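Local coordinates for 6-aminohexanoate-cyclic-dimer hydrolase (Arthrobacter sp., PDB 3A2Q), which hydrolyses one amide bond of the 6-aminohexanoate cyclic dimer, a nylon-6 by-product, to give the linear dimer, at residues P121-Q126 with V318-E323; N169-A174 with K310-I315; L199-D204 with I324-E329; L335-D338 with S344-M347. The protein carries 1 engineered substitution. All blocks are in the same frame, centred on the assembly; numbering follows the deposited sequence.

Contact 1: P121-Q126 with V318-E323; sequences PEMGNQ and VAIARE. With ACA (6-aminohexanoic acid), chain B; ACA (6-aminohexanoic acid), chain C.
Met123 lays the end of its side chain over Ile320, its CE methyl 3.7 Å from CG2 of the isoleucine. The chain bends at its last torsion (chi3 -84°), which turns CE onto that branch while SD runs alongside Glu323, pointing the opposite way, 4.0 Å from its CG. Ile320 is used on two branches: CG2 takes the methionine methyl, and CD1 reaches the substrate, 3.7 Å from the carbonyl O of the chain B 6-aminohexanoate unit. The same carbonyl is held by Asn125, whose ND2 donates to that O at 2.7 Å (N-H...O 148°) and has a further partner in Gln411. At the other end of this unit the amide N donates to Gly124 O at 3.0 Å, and a CB on this glycine would run into the substrate. The polar grip on the substrate comes from Gly124 and Asn125, the apolar contact from Ile320. Glu323 is bridged to Arg326, one turn further along. The buried contact joins the loop that follows strand 113-118 to the middle of helix 308-331, and helix 342-352 packs against both, Ser344 touching Met123 and Met347 touching Asn125 and Ile320.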
loop_
_atom_site.group_PDB
_atom_site.type_symbol
_atom_site.label_atom_id
_atom_site.label_comp_id
_atom_site.label_asym_id
_atom_site.label_seq_id
_atom_site.Cartn_x
_atom_site.Cartn_y
_atom_site.Cartn_z
ATOM N N PRO A 121 3.825 -8.947 6.546
ATOM C CA PRO A 121 3.502 -10.311 6.971
ATOM C C PRO A 121 4.216 -11.190 5.942
ATOM O O PRO A 121 4.592 -10.702 4.874
ATOM C CB PRO A 121 1.977 -10.369 6.852
ATOM C CG PRO A 121 1.663 -9.312 5.818
ATOM C CD PRO A 121 2.609 -8.204 6.176
ATOM N N GLU A 122 4.422 -12.465 6.251
ATOM C CA GLU A 122 5.128 -13.349 5.328
ATOM C C GLU A 122 4.599 -13.340 3.892
ATOM O O GLU A 122 3.446 -13.697 3.639
ATOM C CB GLU A 122 5.116 -14.784 5.848
ATOM C CG GLU A 122 5.883 -15.734 4.947
ATOM C CD GLU A 122 5.970 -17.130 5.508
ATOM O OE1 GLU A 122 4.925 -17.810 5.582
ATOM O OE2 GLU A 122 7.090 -17.540 5.878
ATOM N N MET A 123 5.463 -12.953 2.959
ATOM C CA MET A 123 5.113 -12.888 1.542
ATOM C C MET A 123 3.879 -12.015 1.307
ATOM O O MET A 123 3.200 -12.148 0.286
ATOM C CB MET A 123 4.889 -14.304 0.986
ATOM C CG MET A 123 6.143 -15.190 1.056
ATOM S SD MET A 123 5.977 -16.814 0.282
ATOM C CE MET A 123 5.212 -17.771 1.629
ATOM N N GLY A 124 3.612 -11.119 2.255
ATOM C CA GLY A 124 2.474 -10.212 2.156
ATOM C C GLY A 124 1.128 -10.911 2.205
ATOM O O GLY A 124 0.139 -10.405 1.679
ATOM N N ASN A 125 1.079 -12.058 2.873
ATOM C CA ASN A 125 -0.140 -12.845 2.934
ATOM C C ASN A 125 -1.159 -12.515 4.031
ATOM O O ASN A 125 -1.973 -13.365 4.383
ATOM C CB ASN A 125 0.220 -14.332 3.016
ATOM C CG ASN A 125 -0.885 -15.226 2.491
ATOM O OD1 ASN A 125 -1.191 -16.265 3.078
ATOM N ND2 ASN A 125 -1.488 -14.831 1.374
ATOM N N GLN A 126 -1.132 -11.297 4.564
ATOM C CA GLN A 126 -2.095 -10.916 5.606
ATOM C C GLN A 126 -2.405 -9.429 5.527
ATOM O O GLN A 126 -1.670 -8.679 4.889
ATOM C CB GLN A 126 -1.536 -11.211 7.007
ATOM C CG GLN A 126 -1.223 -12.676 7.332
ATOM C CD GLN A 126 -2.448 -13.577 7.322
ATOM O OE1 GLN A 126 -3.562 -13.138 7.601
ATOM N NE2 GLN A 126 -2.241 -14.854 7.015
ATOM N N VAL A 318 -1.819 -20.428 -5.866
ATOM C CA VAL A 318 -0.772 -20.737 -6.836
ATOM C C VAL A 318 0.403 -19.775 -6.723
ATOM O O VAL A 318 1.560 -20.192 -6.781
ATOM C CB VAL A 318 -1.342 -20.700 -8.278
ATOM C CG1 VAL A 318 -0.214 -20.791 -9.316
ATOM C CG2 VAL A 318 -2.323 -21.844 -8.465
ATOM N N ALA A 319 0.106 -18.490 -6.546
ATOM C CA ALA A 319 1.149 -17.472 -6.438
ATOM C C ALA A 319 2.060 -17.669 -5.228
ATOM O O ALA A 319 3.278 -17.577 -5.346
ATOM C CB ALA A 319 0.521 -16.080 -6.395
ATOM N N ILE A 320 1.476 -17.925 -4.063
ATOM C CA ILE A 320 2.284 -18.130 -2.867
ATOM C C ILE A 320 3.082 -19.423 -3.004
ATOM O O ILE A 320 4.260 -19.476 -2.663
ATOM C CB ILE A 320 1.411 -18.198 -1.594
ATOM C CG1 ILE A 320 0.759 -16.835 -1.343
ATOM C CG2 ILE A 320 2.274 -18.586 -0.389
ATOM C CD1 ILE A 320 1.763 -15.717 -1.132
ATOM N N ALA A 321 2.431 -20.460 -3.512
ATOM C CA ALA A 321 3.081 -21.750 -3.701
ATOM C C ALA A 321 4.322 -21.606 -4.572
ATOM O O ALA A 321 5.385 -22.134 -4.249
ATOM C CB ALA A 321 2.111 -22.731 -4.342
ATOM N N ARG A 322 4.188 -20.887 -5.681
ATOM C CA ARG A 322 5.313 -20.695 -6.586
ATOM C C ARG A 322 6.331 -19.714 -6.023
ATOM O O ARG A 322 7.507 -19.756 -6.381
ATOM C CB ARG A 322 4.815 -20.221 -7.960
ATOM C CG ARG A 322 3.961 -21.248 -8.691
ATOM C CD ARG A 322 3.713 -20.848 -10.144
ATOM N NE ARG A 322 4.965 -20.766 -10.893
ATOM C CZ ARG A 322 5.442 -19.648 -11.433
ATOM N NH1 ARG A 322 4.772 -18.509 -11.316
ATOM N NH2 ARG A 322 6.595 -19.667 -12.087
ATOM N N GLU A 323 5.882 -18.838 -5.131
ATOM C CA GLU A 323 6.770 -17.860 -4.515
ATOM C C GLU A 323 7.669 -18.574 -3.505
ATOM O O GLU A 323 8.837 -18.226 -3.338
ATOM C CB GLU A 323 5.952 -16.782 -3.814
ATOM C CG GLU A 323 6.752 -15.563 -3.412
ATOM C CD GLU A 323 7.448 -14.903 -4.592
ATOM O OE1 GLU A 323 7.024 -15.119 -5.749
ATOM O OE2 GLU A 323 8.417 -14.159 -4.355
HETATM C C ACA B . -1.391 -12.738 -1.580
HETATM O O ACA B . -0.831 -13.142 -0.560
HETATM C C2 ACA B . -0.582 -12.419 -2.819
HETATM C C3 ACA B . 0.667 -11.615 -2.502
HETATM C C4 ACA B . 0.372 -10.125 -2.557
HETATM C C5 ACA B . 0.992 -9.374 -1.392
HETATM C C6 ACA B . 0.301 -8.033 -1.173
HETATM N N ACA B . -0.498 -8.015 0.051
HETATM C C ACA C . -1.777 -7.661 0.101
HETATM O O ACA C . -2.321 -7.001 -0.790
HETATM C C2 ACA C . -2.554 -8.106 1.331
HETATM C C3 ACA C . -3.717 -9.037 1.000
HETATM C C4 ACA C . -3.282 -10.497 0.863
HETATM C C5 ACA C . -4.171 -11.244 -0.133
HETATM C C6 ACA C . -3.612 -12.613 -0.510
HETATM N N ACA C . -2.707 -12.557 -1.658
#

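Contact 2: N169-A174 with K310-I315; sequences NDAAGA and KDYSTI. Engineered in segment 169-174: Ala174 (natural residue Ser). With ACA (6-aminohexanoic acid), chain C; ACA (6-aminohexanoic acid), chain B.
Strand 165-170 ends at Asp170 and the chain turns through Ala171 to Ala174 across from helix 308-331, the nearest CA atoms, of Ala172 and Tyr312, lying 9.8 Å apart. In this amidase-family fold the turn presents two backbone N-H groups to one carbonyl oxygen, an arrangement consistent with the oxyanion hole of the family. Ala171 N and Ala172 N each donate to O of the chain C 6-aminohexanoate unit, both at 2.9 Å, with N-H...O angles of 148° and 134°. Ala174, an engineered replacement of the natural serine that by similarity forms the acyl-ester intermediate, sits next to the carbonyl carbon C of that unit, consistent with this being the amide that the natural serine would attack.

From the helix only Tyr312 spans the gap. With CG anti to the backbone N (chi1 -173°) its ring extends to the turn, and OH donates a weak hydrogen bond to Ala171 O at 2.6 Å. Ala172 CB lies at the ring edge, near its plane. The tyrosine also touches Val206, so the turn and helices 202-207 and 308-331 meet round one ring. Asp170 OD2 takes the N-H of Val175 and OD1 weakly that of Gly173, while OD1 also pairs with Arg176. Asn169, one residue earlier, accepts from Lys72, the charge-relay lysine by similarity. Tyr312 OH also lies 3.4 Å from Ala171 CB.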
loop_
_atom_site.group_PDB
_atom_site.type_symbol
_atom_site.label_atom_id
_atom_site.label_comp_id
_atom_site.label_asym_id
_atom_site.label_seq_id
_atom_site.Cartn_x
_atom_site.Cartn_y
_atom_site.Cartn_z
ATOM N N ASN A 169 3.367 -2.395 -1.620
ATOM C CA ASN A 169 2.624 -2.923 -2.755
ATOM C C ASN A 169 1.214 -3.210 -2.294
ATOM O O ASN A 169 0.940 -3.249 -1.087
ATOM C CB ASN A 169 3.284 -4.145 -3.403
ATOM C CG ASN A 169 4.135 -4.930 -2.450
ATOM O OD1 ASN A 169 3.628 -5.568 -1.528
ATOM N ND2 ASN A 169 5.451 -4.899 -2.670
ATOM N N ASP A 170 0.328 -3.433 -3.252
ATOM C CA ASP A 170 -1.087 -3.574 -2.958
ATOM C C ASP A 170 -1.756 -4.588 -3.893
ATOM O O ASP A 170 -1.887 -4.337 -5.091
ATOM C CB ASP A 170 -1.679 -2.163 -3.140
ATOM C CG ASP A 170 -3.092 -2.028 -2.650
ATOM O OD1 ASP A 170 -3.937 -2.869 -3.012
ATOM O OD2 ASP A 170 -3.361 -1.051 -1.913
ATOM N N ALA A 171 -2.182 -5.723 -3.339
ATOM C CA ALA A 171 -2.842 -6.768 -4.121
ATOM C C ALA A 171 -4.316 -6.903 -3.740
ATOM O O ALA A 171 -5.128 -7.395 -4.528
ATOM C CB ALA A 171 -2.131 -8.106 -3.924
ATOM N N ALA A 172 -4.649 -6.481 -2.523
ATOM C CA ALA A 172 -6.027 -6.526 -2.037
ATOM C C ALA A 172 -6.288 -5.307 -1.149
ATOM O O ALA A 172 -7.326 -5.215 -0.496
ATOM C CB ALA A 172 -6.276 -7.820 -1.253
ATOM N N GLY A 173 -5.334 -4.375 -1.149
ATOM C CA GLY A 173 -5.437 -3.158 -0.357
ATOM C C GLY A 173 -4.211 -2.916 0.519
ATOM O O GLY A 173 -4.217 -2.016 1.359
ATOM N N ALA A 174 -3.147 -3.689 0.294
ATOM C CA ALA A 174 -1.917 -3.611 1.096
ATOM C C ALA A 174 -1.207 -2.261 1.250
ATOM O O ALA A 174 -0.285 -2.141 2.055
ATOM C CB ALA A 174 -0.924 -4.666 0.616
ATOM N N LYS A 310 -13.472 -15.753 -4.653
ATOM C CA LYS A 310 -13.188 -17.186 -4.622
ATOM C C LYS A 310 -12.142 -17.497 -5.689
ATOM O O LYS A 310 -11.172 -18.217 -5.439
ATOM C CB LYS A 310 -14.460 -17.993 -4.892
ATOM C CG LYS A 310 -14.262 -19.491 -4.777
ATOM C CD LYS A 310 -15.513 -20.250 -5.183
ATOM C CE LYS A 310 -15.293 -21.753 -5.092
ATOM N NZ LYS A 310 -14.167 -22.200 -5.952
ATOM N N ASP A 311 -12.350 -16.935 -6.877
ATOM C CA ASP A 311 -11.440 -17.120 -8.003
ATOM C C ASP A 311 -10.091 -16.482 -7.707
ATOM O O ASP A 311 -9.050 -17.019 -8.062
ATOM C CB ASP A 311 -12.024 -16.487 -9.266
ATOM C CG ASP A 311 -13.350 -17.094 -9.661
ATOM O OD1 ASP A 311 -13.381 -18.301 -9.986
ATOM O OD2 ASP A 311 -14.362 -16.363 -9.644
ATOM N N TYR A 312 -10.118 -15.324 -7.056
ATOM C CA TYR A 312 -8.895 -14.623 -6.713
ATOM C C TYR A 312 -8.076 -15.454 -5.722
ATOM O O TYR A 312 -6.849 -15.532 -5.815
ATOM C CB TYR A 312 -9.243 -13.260 -6.112
ATOM C CG TYR A 312 -8.055 -12.364 -5.865
ATOM C CD1 TYR A 312 -7.135 -12.094 -6.879
ATOM C CD2 TYR A 312 -7.859 -11.767 -4.623
ATOM C CE1 TYR A 312 -6.047 -11.251 -6.658
ATOM C CE2 TYR A 312 -6.778 -10.921 -4.393
ATOM C CZ TYR A 312 -5.877 -10.670 -5.410
ATOM O OH TYR A 312 -4.802 -9.849 -5.172
ATOM N N SER A 313 -8.766 -16.078 -4.774
ATOM C CA SER A 313 -8.114 -16.900 -3.760
ATOM C C SER A 313 -7.349 -18.055 -4.402
ATOM O O SER A 313 -6.241 -18.382 -3.982
ATOM C CB SER A 313 -9.159 -17.457 -2.784
ATOM O OG SER A 313 -8.529 -18.097 -1.684
ATOM N N THR A 314 -7.949 -18.672 -5.412
ATOM C CA THR A 314 -7.315 -19.787 -6.107
ATOM C C THR A 314 -6.022 -19.329 -6.775
ATOM O O THR A 314 -5.007 -20.020 -6.727
ATOM C CB THR A 314 -8.263 -20.383 -7.160
ATOM O OG1 THR A 314 -9.417 -20.917 -6.496
ATOM C CG2 THR A 314 -7.564 -21.489 -7.954
ATOM N N ILE A 315 -6.058 -18.149 -7.387
ATOM C CA ILE A 315 -4.872 -17.611 -8.033
ATOM C C ILE A 315 -3.819 -17.337 -6.967
ATOM O O ILE A 315 -2.632 -17.595 -7.173
ATOM C CB ILE A 315 -5.203 -16.314 -8.792
ATOM C CG1 ILE A 315 -6.113 -16.637 -9.976
ATOM C CG2 ILE A 315 -3.917 -15.634 -9.247
ATOM C CD1 ILE A 315 -6.663 -15.417 -10.690
HETATM C C ACA C . -1.777 -7.661 0.101
HETATM O O ACA C . -2.321 -7.001 -0.790
HETATM C C2 ACA C . -2.554 -8.106 1.331
HETATM C C3 ACA C . -3.717 -9.037 1.000
HETATM C C4 ACA C . -3.282 -10.497 0.863
HETATM C C5 ACA C . -4.171 -11.244 -0.133
HETATM C C6 ACA C . -3.612 -12.613 -0.510
HETATM N N ACA C . -2.707 -12.557 -1.658
HETATM C C ACA B . -1.391 -12.738 -1.580
HETATM O O ACA B . -0.831 -13.142 -0.560
HETATM C C2 ACA B . -0.582 -12.419 -2.819
HETATM C C3 ACA B . 0.667 -11.615 -2.502
HETATM C C4 ACA B . 0.372 -10.125 -2.557
HETATM C C5 ACA B . 0.992 -9.374 -1.392
HETATM C C6 ACA B . 0.301 -8.033 -1.173
HETATM N N ACA B . -0.498 -8.015 0.051
#

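Contact 3: L199-D204 with I324-E329; sequences LVTDSD and IERNGE
Thr201 sets its methyl over one face of the Arg326 guanidinium, and this packing of a methyl on a guanidinium face is the main part of the contact. CG2 stands 3.5 Å above the guanidinium plane, displaced toward its rim, and lies 3.7 Å from both NE and CZ of the arginine. With CG2 anti to the carbonyl carbon and OG1 held between the backbone N and that carbon (chi1 64°), the threonine offers its methyl to the arginine and keeps its hydroxyl for another partner. Leu199 adds a looser touch at the margin, CD1 4.5 Å from Arg326 NH1.

Between 199-204 and 324-329 the polar groups find their partners elsewhere. Thr201 OG1 donates to Asp202 OD2 at 3.0 Å, approaching from above the carboxylate plane, 55° out of it. Arg326, its chain bent at chi3 (72°), turns its guanidinium back to Glu323, one turn earlier on helix 308-331, and NH2 makes a salt bridge there; Glu323 OE1 also receives a weak bond from Asp202 N.

Asp202 OD1 and Arg326 NH2, 6.5 Å apart and not in contact, may attract weakly. A glycine in place of Thr201 would probably leave a gap over the guanidinium face and Asp202 OD2 without its hydroxyl donor.

Since the methyl takes the flat face while the carboxylate of Glu323 is met through N-H, the arginine can pack against the loop leading into helix 202-207 without giving up its ion pair.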
loop_
_atom_site.group_PDB
_atom_site.type_symbol
_atom_site.label_atom_id
_atom_site.label_comp_id
_atom_site.label_asym_id
_atom_site.label_seq_id
_atom_site.Cartn_x
_atom_site.Cartn_y
_atom_site.Cartn_z
ATOM N N LEU A 199 12.398 -8.099 -12.002
ATOM C CA LEU A 199 11.897 -9.405 -11.593
ATOM C C LEU A 199 10.427 -9.574 -11.966
ATOM O O LEU A 199 9.706 -8.595 -12.160
ATOM C CB LEU A 199 12.039 -9.593 -10.079
ATOM C CG LEU A 199 13.413 -9.946 -9.509
ATOM C CD1 LEU A 199 13.376 -9.891 -7.986
ATOM C CD2 LEU A 199 13.809 -11.333 -9.991
ATOM N N VAL A 200 10.005 -10.828 -12.074
ATOM C CA VAL A 200 8.623 -11.176 -12.366
ATOM C C VAL A 200 8.237 -12.072 -11.195
ATOM O O VAL A 200 8.566 -13.258 -11.171
ATOM C CB VAL A 200 8.489 -11.973 -13.685
ATOM C CG1 VAL A 200 7.033 -12.360 -13.911
ATOM C CG2 VAL A 200 9.001 -11.142 -14.847
ATOM N N THR A 201 7.543 -11.503 -10.218
ATOM C CA THR A 201 7.162 -12.260 -9.038
ATOM C C THR A 201 5.665 -12.428 -8.853
ATOM O O THR A 201 4.862 -11.746 -9.494
ATOM C CB THR A 201 7.732 -11.592 -7.762
ATOM O OG1 THR A 201 7.145 -10.295 -7.589
ATOM C CG2 THR A 201 9.237 -11.431 -7.875
ATOM N N ASP A 202 5.306 -13.360 -7.973
ATOM C CA ASP A 202 3.918 -13.632 -7.626
ATOM C C ASP A 202 3.016 -14.082 -8.769
ATOM O O ASP A 202 1.809 -13.848 -8.726
ATOM C CB ASP A 202 3.315 -12.389 -6.965
ATOM C CG ASP A 202 4.153 -11.882 -5.813
ATOM O OD1 ASP A 202 4.282 -12.609 -4.806
ATOM O OD2 ASP A 202 4.690 -10.757 -5.917
ATOM N N SER A 203 3.592 -14.738 -9.775
ATOM C CA SER A 203 2.834 -15.215 -10.928
ATOM C C SER A 203 2.218 -14.035 -11.680
ATOM O O SER A 203 1.000 -13.820 -11.676
ATOM C CB SER A 203 1.750 -16.203 -10.485
ATOM O OG SER A 203 2.341 -17.396 -9.985
ATOM N N ASP A 204 3.095 -13.278 -12.330
ATOM C CA ASP A 204 2.709 -12.104 -13.089
ATOM C C ASP A 204 2.002 -11.119 -12.154
ATOM O O ASP A 204 0.950 -10.567 -12.480
ATOM C CB ASP A 204 1.805 -12.513 -14.253
ATOM C CG ASP A 204 1.875 -11.535 -15.412
ATOM O OD1 ASP A 204 2.793 -10.690 -15.416
ATOM O OD2 ASP A 204 1.021 -11.616 -16.314
ATOM N N ILE A 324 7.109 -19.571 -2.830
ATOM C CA ILE A 324 7.868 -20.356 -1.859
ATOM C C ILE A 324 8.976 -21.062 -2.641
ATOM O O ILE A 324 10.114 -21.185 -2.182
ATOM C CB ILE A 324 6.970 -21.413 -1.185
ATOM C CG1 ILE A 324 5.966 -20.722 -0.260
ATOM C CG2 ILE A 324 7.832 -22.418 -0.418
ATOM C CD1 ILE A 324 4.965 -21.666 0.375
ATOM N N GLU A 325 8.621 -21.516 -3.836
ATOM C CA GLU A 325 9.554 -22.199 -4.717
ATOM C C GLU A 325 10.642 -21.240 -5.198
ATOM O O GLU A 325 11.822 -21.578 -5.201
ATOM C CB GLU A 325 8.790 -22.795 -5.906
ATOM C CG GLU A 325 9.653 -23.179 -7.095
ATOM C CD GLU A 325 8.880 -23.974 -8.126
ATOM O OE1 GLU A 325 7.702 -23.636 -8.378
ATOM O OE2 GLU A 325 9.452 -24.934 -8.689
ATOM N N ARG A 326 10.244 -20.038 -5.595
ATOM C CA ARG A 326 11.197 -19.044 -6.079
ATOM C C ARG A 326 12.215 -18.650 -5.016
ATOM O O ARG A 326 13.402 -18.479 -5.307
ATOM C CB ARG A 326 10.460 -17.790 -6.564
ATOM C CG ARG A 326 11.366 -16.800 -7.284
ATOM C CD ARG A 326 10.632 -15.524 -7.698
ATOM N NE ARG A 326 10.309 -14.674 -6.557
ATOM C CZ ARG A 326 11.180 -13.924 -5.897
ATOM N NH1 ARG A 326 12.450 -13.898 -6.252
ATOM N NH2 ARG A 326 10.766 -13.196 -4.876
ATOM N N ASN A 327 11.748 -18.482 -3.786
ATOM C CA ASN A 327 12.645 -18.110 -2.703
ATOM C C ASN A 327 13.591 -19.265 -2.380
ATOM O O ASN A 327 14.752 -19.050 -2.049
ATOM C CB ASN A 327 11.838 -17.679 -1.473
ATOM C CG ASN A 327 11.491 -16.202 -1.504
ATOM O OD1 ASN A 327 12.331 -15.351 -1.210
ATOM N ND2 ASN A 327 10.256 -15.889 -1.880
ATOM N N GLY A 328 13.091 -20.488 -2.504
ATOM C CA GLY A 328 13.927 -21.645 -2.248
ATOM C C GLY A 328 15.109 -21.636 -3.201
ATOM O O GLY A 328 16.249 -21.874 -2.797
ATOM N N GLU A 329 14.838 -21.350 -4.471
ATOM C CA GLU A 329 15.892 -21.307 -5.478
ATOM C C GLU A 329 16.922 -20.232 -5.173
ATOM O O GLU A 329 18.106 -20.404 -5.457
ATOM C CB GLU A 329 15.303 -21.057 -6.866
ATOM C CG GLU A 329 14.410 -22.167 -7.378
ATOM C CD GLU A 329 13.964 -21.925 -8.806
ATOM O OE1 GLU A 329 14.842 -21.831 -9.689
ATOM O OE2 GLU A 329 12.740 -21.824 -9.046
#

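Contact 4: L335-D338 with S344-M347; sequences LTED and SWEM
Trp345 carries this contact from the helix side, its indole lying flat against the chain of Glu337. The segment begins with Ser344, whose OG is hydrogen-bonded to Glu122 and so faces elsewhere. At Trp345, CG anti to the backbone N (chi1 -168°) swings the indole toward 335-338. Glu337 CB sits 3.5 Å from the centroid of the five-membered ring, only 4° off its normal, a CH-pi contact over the face. CG follows over the same face, and the extended chain beyond it carries CD to 3.5 Å from Trp345 CD1, with carboxylate and ring planes 7° apart. Over the same face, above the six-membered ring, runs backbone: Thr336 C is 3.5 Å from Trp345 CZ3, while Leu335 O lies at the ring edge, 3.7 Å from the same atom. An alanine at Trp345 is likely to leave the Glu337 chain without its aromatic floor and free to swing into solvent. Glu346 then points away and pairs with Arg350, and Met347 turns inward to Ile320. The opposing loop connects helices 308-331 and 342-352; Leu335 tucks against Ile324 and Asn327 of the first, and Trp345 closes it onto the second.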
loop_
_atom_site.group_PDB
_atom_site.type_symbol
_atom_site.label_atom_id
_atom_site.label_comp_id
_atom_site.label_asym_id
_atom_site.label_seq_id
_atom_site.Cartn_x
_atom_site.Cartn_y
_atom_site.Cartn_z
ATOM N N LEU A 335 12.195 -25.036 0.166
ATOM C CA LEU A 335 11.705 -24.613 1.469
ATOM C C LEU A 335 10.716 -25.665 1.945
ATOM O O LEU A 335 10.002 -26.265 1.140
ATOM C CB LEU A 335 11.024 -23.243 1.372
ATOM C CG LEU A 335 11.927 -22.071 0.974
ATOM C CD1 LEU A 335 11.116 -20.785 0.935
ATOM C CD2 LEU A 335 13.071 -21.942 1.968
ATOM N N THR A 336 10.684 -25.895 3.251
ATOM C CA THR A 336 9.787 -26.890 3.821
ATOM C C THR A 336 8.777 -26.254 4.760
ATOM O O THR A 336 8.854 -25.065 5.067
ATOM C CB THR A 336 10.564 -27.949 4.615
ATOM O OG1 THR A 336 11.083 -27.357 5.813
ATOM C CG2 THR A 336 11.718 -28.490 3.786
ATOM N N GLU A 337 7.839 -27.071 5.225
ATOM C CA GLU A 337 6.798 -26.619 6.132
ATOM C C GLU A 337 7.386 -25.979 7.385
ATOM O O GLU A 337 6.662 -25.383 8.180
ATOM C CB GLU A 337 5.907 -27.802 6.517
ATOM C CG GLU A 337 4.722 -27.442 7.394
ATOM C CD GLU A 337 3.783 -28.611 7.605
ATOM O OE1 GLU A 337 2.730 -28.421 8.249
ATOM O OE2 GLU A 337 4.096 -29.720 7.125
ATOM N N ASP A 338 8.700 -26.089 7.548
ATOM C CA ASP A 338 9.371 -25.525 8.715
ATOM C C ASP A 338 10.017 -24.174 8.427
ATOM O O ASP A 338 10.504 -23.502 9.340
ATOM C CB ASP A 338 10.437 -26.500 9.228
ATOM C CG ASP A 338 9.860 -27.859 9.591
ATOM O OD1 ASP A 338 8.917 -27.904 10.413
ATOM O OD2 ASP A 338 10.349 -28.878 9.054
ATOM N N SER A 344 0.819 -20.274 5.034
ATOM C CA SER A 344 1.461 -20.309 3.727
ATOM C C SER A 344 1.625 -21.732 3.206
ATOM O O SER A 344 1.315 -22.016 2.053
ATOM C CB SER A 344 2.832 -19.633 3.791
ATOM O OG SER A 344 2.711 -18.274 4.163
ATOM N N TRP A 345 2.098 -22.632 4.062
ATOM C CA TRP A 345 2.297 -24.009 3.642
ATOM C C TRP A 345 1.006 -24.653 3.156
ATOM O O TRP A 345 1.014 -25.439 2.209
ATOM C CB TRP A 345 2.893 -24.841 4.779
ATOM C CG TRP A 345 3.363 -26.168 4.298
ATOM C CD1 TRP A 345 2.765 -27.378 4.501
ATOM C CD2 TRP A 345 4.495 -26.415 3.457
ATOM N NE1 TRP A 345 3.452 -28.363 3.834
ATOM C CE2 TRP A 345 4.519 -27.799 3.185
ATOM C CE3 TRP A 345 5.491 -25.597 2.904
ATOM C CZ2 TRP A 345 5.502 -28.387 2.381
ATOM C CZ3 TRP A 345 6.469 -26.182 2.105
ATOM C CH2 TRP A 345 6.466 -27.565 1.852
ATOM N N GLU A 346 -0.109 -24.314 3.792
ATOM C CA GLU A 346 -1.389 -24.885 3.402
ATOM C C GLU A 346 -1.726 -24.575 1.944
ATOM O O GLU A 346 -2.390 -25.367 1.268
ATOM C CB GLU A 346 -2.493 -24.364 4.319
ATOM C CG GLU A 346 -3.803 -25.110 4.188
ATOM C CD GLU A 346 -4.767 -24.774 5.304
ATOM O OE1 GLU A 346 -4.378 -24.927 6.481
ATOM O OE2 GLU A 346 -5.909 -24.360 5.010
ATOM N N MET A 347 -1.261 -23.426 1.461
ATOM C CA MET A 347 -1.518 -23.016 0.082
ATOM C C MET A 347 -0.726 -23.858 -0.918
ATOM O O MET A 347 -1.101 -23.960 -2.087
ATOM C CB MET A 347 -1.182 -21.531 -0.096
ATOM C CG MET A 347 -2.036 -20.609 0.759
ATOM S SD MET A 347 -1.621 -18.870 0.550
ATOM C CE MET A 347 -0.318 -18.690 1.704
#

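Contacts 1, 2 and 3 all use helix 308-331, at successive places along it: residues 310-315 face the turn at Ala171, residues 318-323 the loop holding Met123, and residues 324-329 the approach to helix 202-207. Contacts 1 and 2 are buried and share both units of the bound substrate; in contact 1 the helix adds apolar packing, in contact 2 a tyrosine hydroxyl bonded weakly to the turn. Contact 3 is partly buried, with the side chain of Thr201 about 8 Å from the bound substrate, and relies on a charged group packed by a methyl. Contact 4, nearest the surface, is a local closure between consecutive helices, dominated by an indole face; it meets contact 1 through Ser344 and Met347.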